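Protein yciO (Escherichia coli, PDB 1K7J) is of unknown function but may bind double-stranded RNA, in keeping with a proposed role in translation. Local coordinates at residues 2-7 with 159-164; 19-24 with 134-139. All coordinates share one frame; numbering follows the deposited sequence.

Overall arrangement
The two contacts illustrate how the demands on a side chain change between the rim and the interior of one alpha/beta fold. Interaction 1 lies at the surface, where edge strand 3-6 of the mixed sheet meets helix 157-164 through an aromatic ring and the aliphatic chain of a lysine. Interaction 2 is buried and joins helices 14-25 and 127-136 through valine, alanine and leucine methyls and nearby backbone. Neither contains a hydrogen bond between its segments. Their centres are about 18 Å apart, yet they adjoin, because strand 3-6 precedes helix 14-25 in the chain and packs on it through Gln-3 and Phe-5. Both segments of interaction 2 fall between those of interaction 1 in sequence.

Interaction 1 of 2, residues 2-7 with 159-164; sequences SQFFYI and EIKDRL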
loop_
_atom_site.group_PDB
_atom_site.type_symbol
_atom_site.label_atom_id
_atom_site.label_comp_id
_atom_site.label_asym_id
_atom_site.label_seq_id
_atom_site.Cartn_x
_atom_site.Cartn_y
_atom_site.Cartn_z
ATOM N N SER A 2 7.805 -14.754 12.263
ATOM C CA SER A 2 6.545 -14.143 11.865
ATOM C C SER A 2 5.360 -15.082 12.045
ATOM O O SER A 2 5.483 -16.294 11.871
ATOM C CB SER A 2 6.611 -13.720 10.395
ATOM O OG SER A 2 5.370 -13.192 9.954
ATOM N N GLN A 3 4.218 -14.516 12.414
ATOM C CA GLN A 3 3.007 -15.309 12.533
ATOM C C GLN A 3 2.546 -15.479 11.089
ATOM O O GLN A 3 2.935 -14.695 10.219
ATOM C CB GLN A 3 1.952 -14.572 13.358
ATOM C CG GLN A 3 2.125 -14.755 14.858
ATOM C CD GLN A 3 1.071 -14.021 15.664
ATOM O OE1 GLN A 3 1.230 -12.847 15.995
ATOM N NE2 GLN A 3 -0.020 -14.710 15.973
ATOM N N PHE A 4 1.732 -16.496 10.828
ATOM C CA PHE A 4 1.259 -16.771 9.474
ATOM C C PHE A 4 -0.235 -17.093 9.526
ATOM O O PHE A 4 -0.641 -18.106 10.101
ATOM C CB PHE A 4 2.059 -17.953 8.899
ATOM C CG PHE A 4 1.933 -18.124 7.409
ATOM C CD1 PHE A 4 1.056 -19.060 6.871
ATOM C CD2 PHE A 4 2.707 -17.360 6.541
ATOM C CE1 PHE A 4 0.956 -19.235 5.490
ATOM C CE2 PHE A 4 2.613 -17.528 5.159
ATOM C CZ PHE A 4 1.737 -18.466 4.633
ATOM N N PHE A 5 -1.049 -16.221 8.934
ATOM C CA PHE A 5 -2.500 -16.402 8.928
ATOM C C PHE A 5 -3.040 -16.808 7.568
ATOM O O PHE A 5 -2.695 -16.208 6.555
ATOM C CB PHE A 5 -3.231 -15.103 9.295
ATOM C CG PHE A 5 -3.045 -14.647 10.715
ATOM C CD1 PHE A 5 -2.372 -15.424 11.651
ATOM C CD2 PHE A 5 -3.564 -13.418 11.113
ATOM C CE1 PHE A 5 -2.220 -14.977 12.966
ATOM C CE2 PHE A 5 -3.417 -12.965 12.418
ATOM C CZ PHE A 5 -2.743 -13.747 13.347
ATOM N N TYR A 6 -3.906 -17.813 7.552
ATOM C CA TYR A 6 -4.549 -18.240 6.318
ATOM C C TYR A 6 -5.908 -17.563 6.354
ATOM O O TYR A 6 -6.780 -17.958 7.126
ATOM C CB TYR A 6 -4.739 -19.753 6.297
ATOM C CG TYR A 6 -3.496 -20.523 5.940
ATOM C CD1 TYR A 6 -3.100 -20.667 4.609
ATOM C CD2 TYR A 6 -2.719 -21.119 6.929
ATOM C CE1 TYR A 6 -1.960 -21.392 4.274
ATOM C CE2 TYR A 6 -1.577 -21.843 6.606
ATOM C CZ TYR A 6 -1.206 -21.978 5.278
ATOM O OH TYR A 6 -0.090 -22.714 4.959
ATOM N N ILE A 7 -6.086 -16.530 5.538
ATOM C CA ILE A 7 -7.356 -15.817 5.512
ATOM C C ILE A 7 -8.050 -15.983 4.162
ATOM O O ILE A 7 -7.436 -15.800 3.111
ATOM C CB ILE A 7 -7.145 -14.309 5.810
ATOM C CG1 ILE A 7 -6.481 -14.146 7.182
ATOM C CG2 ILE A 7 -8.479 -13.570 5.768
ATOM C CD1 ILE A 7 -6.307 -12.699 7.630
ATOM N N GLU A 159 6.521 -18.431 -0.680
ATOM C CA GLU A 159 7.837 -17.917 -1.043
ATOM C C GLU A 159 8.132 -16.735 -0.124
ATOM O O GLU A 159 9.257 -16.556 0.343
ATOM C CB GLU A 159 7.842 -17.470 -2.511
ATOM C CG GLU A 159 9.171 -16.922 -3.038
ATOM C CD GLU A 159 9.460 -15.498 -2.588
ATOM O OE1 GLU A 159 8.556 -14.640 -2.694
ATOM O OE2 GLU A 159 10.598 -15.232 -2.141
ATOM N N ILE A 160 7.104 -15.933 0.144
ATOM C CA ILE A 160 7.246 -14.773 1.013
ATOM C C ILE A 160 7.632 -15.214 2.425
ATOM O O ILE A 160 8.486 -14.600 3.067
ATOM C CB ILE A 160 5.931 -13.959 1.054
ATOM C CG1 ILE A 160 5.689 -13.324 -0.322
ATOM C CG2 ILE A 160 5.999 -12.899 2.144
ATOM C CD1 ILE A 160 4.370 -12.591 -0.449
ATOM N N LYS A 161 7.004 -16.286 2.897
ATOM C CA LYS A 161 7.295 -16.817 4.224
ATOM C C LYS A 161 8.755 -17.265 4.290
ATOM O O LYS A 161 9.461 -16.968 5.253
ATOM C CB LYS A 161 6.362 -17.994 4.529
ATOM C CG LYS A 161 6.533 -18.616 5.913
ATOM C CD LYS A 161 5.446 -19.660 6.159
ATOM C CE LYS A 161 5.534 -20.279 7.548
ATOM N NZ LYS A 161 6.739 -21.137 7.719
ATOM N N ASP A 162 9.211 -17.966 3.254
ATOM C CA ASP A 162 10.593 -18.443 3.224
ATOM C C ASP A 162 11.594 -17.295 3.246
ATOM O O ASP A 162 12.644 -17.387 3.882
ATOM C CB ASP A 162 10.854 -19.293 1.974
ATOM C CG ASP A 162 10.054 -20.580 1.954
ATOM O OD1 ASP A 162 9.748 -21.117 3.041
ATOM O OD2 ASP A 162 9.746 -21.068 0.843
ATOM N N ARG A 163 11.263 -16.211 2.553
ATOM C CA ARG A 163 12.151 -15.062 2.469
ATOM C C ARG A 163 12.106 -14.065 3.621
ATOM O O ARG A 163 13.147 -13.536 4.022
ATOM C CB ARG A 163 11.893 -14.294 1.166
ATOM C CG ARG A 163 12.738 -13.027 1.022
ATOM C CD ARG A 163 12.275 -12.158 -0.144
ATOM N NE ARG A 163 12.340 -12.866 -1.420
ATOM C CZ ARG A 163 13.463 -13.300 -1.983
ATOM N NH1 ARG A 163 14.633 -13.106 -1.383
ATOM N NH2 ARG A 163 13.421 -13.919 -3.158
ATOM N N LEU A 164 10.920 -13.813 4.166
ATOM C CA LEU A 164 10.792 -12.798 5.208
ATOM C C LEU A 164 10.256 -13.166 6.585
ATOM O O LEU A 164 10.039 -12.274 7.404
ATOM C CB LEU A 164 9.940 -11.648 4.664
ATOM C CG LEU A 164 10.445 -10.961 3.395
ATOM C CD1 LEU A 164 9.373 -10.021 2.851
ATOM C CD2 LEU A 164 11.726 -10.205 3.705
#
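Phe-4 and Lys-161 form a CH-pi contact at the surface, where an edge strand meets a helix of the alpha/beta YrdC-like fold. Strand 3-6 is the outermost strand at one end of the mixed sheet, parallel to strand 170-173, with which Gln-3 and Phe-5 share backbone hydrogen bonds. Its side chains alternate: Phe-5 packs on Gln-19 of helix 14-25, whereas Phe-4 turns toward helix 157-164, where it also touches Glu-158. With CG anti to the backbone N (chi1 -165°), the Phe-4 ring extends from the strand and presents a face to Lys-161. The lysine chain crosses the phenylalanine side chain at about a right angle. Lys-161 CD lies over the face, 3.9 Å from the centroid of the Phe-4 ring and 23° off the normal, displaced toward the CD2-CE2 rim; Lys-161 CB approaches Phe-4 CE2 at 3.8 Å. Contact is thus carried by methylene groups. The ammonium NZ of Lys-161 is 5.9 Å from the Phe-4 centroid, at most a weak cation-pi attraction, and has a long, weak ion pair with Glu-165. Tyr-6 lies on the same side of the strand and receives the Phe-4 edge over its ring, Phe-4 CE1 being 3.5 Å above the Tyr-6 plane, offset toward the rim. Between residues 2-7 and 159-164 the closest pair is Phe-4 CD2 and Lys-161 CD, 3.6 Å apart.

Interaction 2 of 2, residues 19-24 with 134-139; sequences QAVEIV and EALGEP
Helix-to-helix packing in the buried part of the alpha/beta fold brings Val-21 of helix 14-25 against Ala-135 and Leu-136 in the last turn of helix 127-136. The backbones come close, Val-21 CA lying 5.9 Å from Leu-136 CA, an approach consistent with the small side chains of Val-21 and Ala-135 at this point. The two methyls of Val-21 divide the work. Val-21 CG2 is 3.5 Å from Ala-135 CB, while Val-21 CG1, set anti to the backbone N (chi1 168°), rests against the backbone of the neighbouring residue, 3.9 Å from Leu-136 CA. The side chain of Leu-136 then reaches along the interface: Leu-136 CD1 stands 4.2 Å from Val-21 CG1 and an equal 4.2 Å from Val-24 CG1, so one methyl bridges two residues a helical turn apart. Val-24 also packs on Ile-30 of strand 30-34, which ties helix 14-25 to the central sheet. An alanine in place of Val-21 lacks both gamma methyls, and would probably leave a gap facing Ala-135 and the Leu-136 backbone. Leu-136 is the last helical residue; at Gly-137, with phi 91°, a CB would collide with the carbonyl oxygen of Leu-136, the same oxygen that is hydrogen-bonded to Arg-25. Without polar pairing between the two segments, their association here depends on the fit and burial of hydrocarbon.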
loop_
_atom_site.group_PDB
_atom_site.type_symbol
_atom_site.label_atom_id
_atom_site.label_comp_id
_atom_site.label_asym_id
_atom_site.label_seq_id
_atom_site.Cartn_x
_atom_site.Cartn_y
_atom_site.Cartn_z
ATOM N N GLN A 19 -7.102 -9.731 14.631
ATOM C CA GLN A 19 -5.808 -10.048 15.223
ATOM C C GLN A 19 -4.680 -9.380 14.438
ATOM O O GLN A 19 -3.709 -8.897 15.019
ATOM C CB GLN A 19 -5.593 -11.563 15.270
ATOM C CG GLN A 19 -6.367 -12.250 16.379
ATOM C CD GLN A 19 -6.110 -13.742 16.429
ATOM O OE1 GLN A 19 -4.964 -14.188 16.365
ATOM N NE2 GLN A 19 -7.178 -14.524 16.558
ATOM N N ALA A 20 -4.815 -9.347 13.116
ATOM C CA ALA A 20 -3.804 -8.722 12.270
ATOM C C ALA A 20 -3.724 -7.231 12.586
ATOM O O ALA A 20 -2.637 -6.668 12.709
ATOM C CB ALA A 20 -4.150 -8.928 10.796
ATOM N N VAL A 21 -4.882 -6.596 12.720
ATOM C CA VAL A 21 -4.929 -5.170 13.023
ATOM C C VAL A 21 -4.335 -4.878 14.402
ATOM O O VAL A 21 -3.692 -3.846 14.602
ATOM C CB VAL A 21 -6.379 -4.636 12.936
ATOM C CG1 VAL A 21 -6.468 -3.238 13.537
ATOM C CG2 VAL A 21 -6.822 -4.596 11.479
ATOM N N GLU A 22 -4.535 -5.782 15.355
ATOM C CA GLU A 22 -3.980 -5.559 16.683
ATOM C C GLU A 22 -2.455 -5.593 16.610
ATOM O O GLU A 22 -1.773 -4.855 17.323
ATOM C CB GLU A 22 -4.491 -6.607 17.673
ATOM C CG GLU A 22 -4.115 -6.299 19.112
ATOM C CD GLU A 22 -4.396 -4.851 19.494
ATOM O OE1 GLU A 22 -5.561 -4.410 19.370
ATOM O OE2 GLU A 22 -3.446 -4.151 19.914
ATOM N N ILE A 23 -1.922 -6.450 15.746
ATOM C CA ILE A 23 -0.478 -6.542 15.569
ATOM C C ILE A 23 0.018 -5.217 14.987
ATOM O O ILE A 23 1.051 -4.691 15.404
ATOM C CB ILE A 23 -0.114 -7.719 14.633
ATOM C CG1 ILE A 23 -0.356 -9.040 15.374
ATOM C CG2 ILE A 23 1.334 -7.601 14.165
ATOM C CD1 ILE A 23 -0.318 -10.279 14.492
ATOM N N VAL A 24 -0.727 -4.672 14.029
ATOM C CA VAL A 24 -0.363 -3.395 13.421
ATOM C C VAL A 24 -0.409 -2.272 14.463
ATOM O O VAL A 24 0.497 -1.442 14.533
ATOM C CB VAL A 24 -1.318 -3.043 12.247
ATOM C CG1 VAL A 24 -1.087 -1.600 11.779
ATOM C CG2 VAL A 24 -1.090 -4.008 11.096
ATOM N N GLU A 134 -10.755 -1.261 7.195
ATOM C CA GLU A 134 -11.986 -0.980 7.924
ATOM C C GLU A 134 -11.765 -1.161 9.423
ATOM O O GLU A 134 -12.223 -0.353 10.231
ATOM C CB GLU A 134 -13.110 -1.911 7.464
ATOM C CG GLU A 134 -14.468 -1.565 8.055
ATOM C CD GLU A 134 -15.548 -2.553 7.653
ATOM O OE1 GLU A 134 -15.581 -2.950 6.469
ATOM O OE2 GLU A 134 -16.370 -2.924 8.518
ATOM N N ALA A 135 -11.059 -2.223 9.795
ATOM C CA ALA A 135 -10.796 -2.495 11.203
ATOM C C ALA A 135 -9.792 -1.512 11.798
ATOM O O ALA A 135 -9.925 -1.109 12.957
ATOM C CB ALA A 135 -10.293 -3.927 11.372
ATOM N N LEU A 136 -8.792 -1.120 11.013
ATOM C CA LEU A 136 -7.773 -0.187 11.492
ATOM C C LEU A 136 -8.356 1.207 11.727
ATOM O O LEU A 136 -8.018 1.870 12.707
ATOM C CB LEU A 136 -6.611 -0.112 10.497
ATOM C CG LEU A 136 -5.426 0.785 10.881
ATOM C CD1 LEU A 136 -4.831 0.339 12.207
ATOM C CD2 LEU A 136 -4.378 0.725 9.780
ATOM N N GLY A 137 -9.224 1.654 10.824
ATOM C CA GLY A 137 -9.852 2.954 10.997
ATOM C C GLY A 137 -9.141 4.134 10.372
ATOM O O GLY A 137 -9.647 5.258 10.403
ATOM N N GLU A 138 -7.959 3.887 9.822
ATOM C CA GLU A 138 -7.181 4.929 9.161
ATOM C C GLU A 138 -6.264 4.249 8.152
ATOM O O GLU A 138 -6.203 3.018 8.100
ATOM C CB GLU A 138 -6.360 5.729 10.182
ATOM C CG GLU A 138 -5.353 4.911 10.983
ATOM C CD GLU A 138 -4.467 5.780 11.867
ATOM O OE1 GLU A 138 -4.860 6.931 12.159
ATOM O OE2 GLU A 138 -3.385 5.310 12.279
ATOM N N PRO A 139 -5.545 5.034 7.334
ATOM C CA PRO A 139 -4.645 4.446 6.339
ATOM C C PRO A 139 -3.523 3.634 6.959
ATOM O O PRO A 139 -3.171 3.814 8.122
ATOM C CB PRO A 139 -4.100 5.665 5.593
ATOM C CG PRO A 139 -5.199 6.664 5.726
ATOM C CD PRO A 139 -5.614 6.495 7.168
#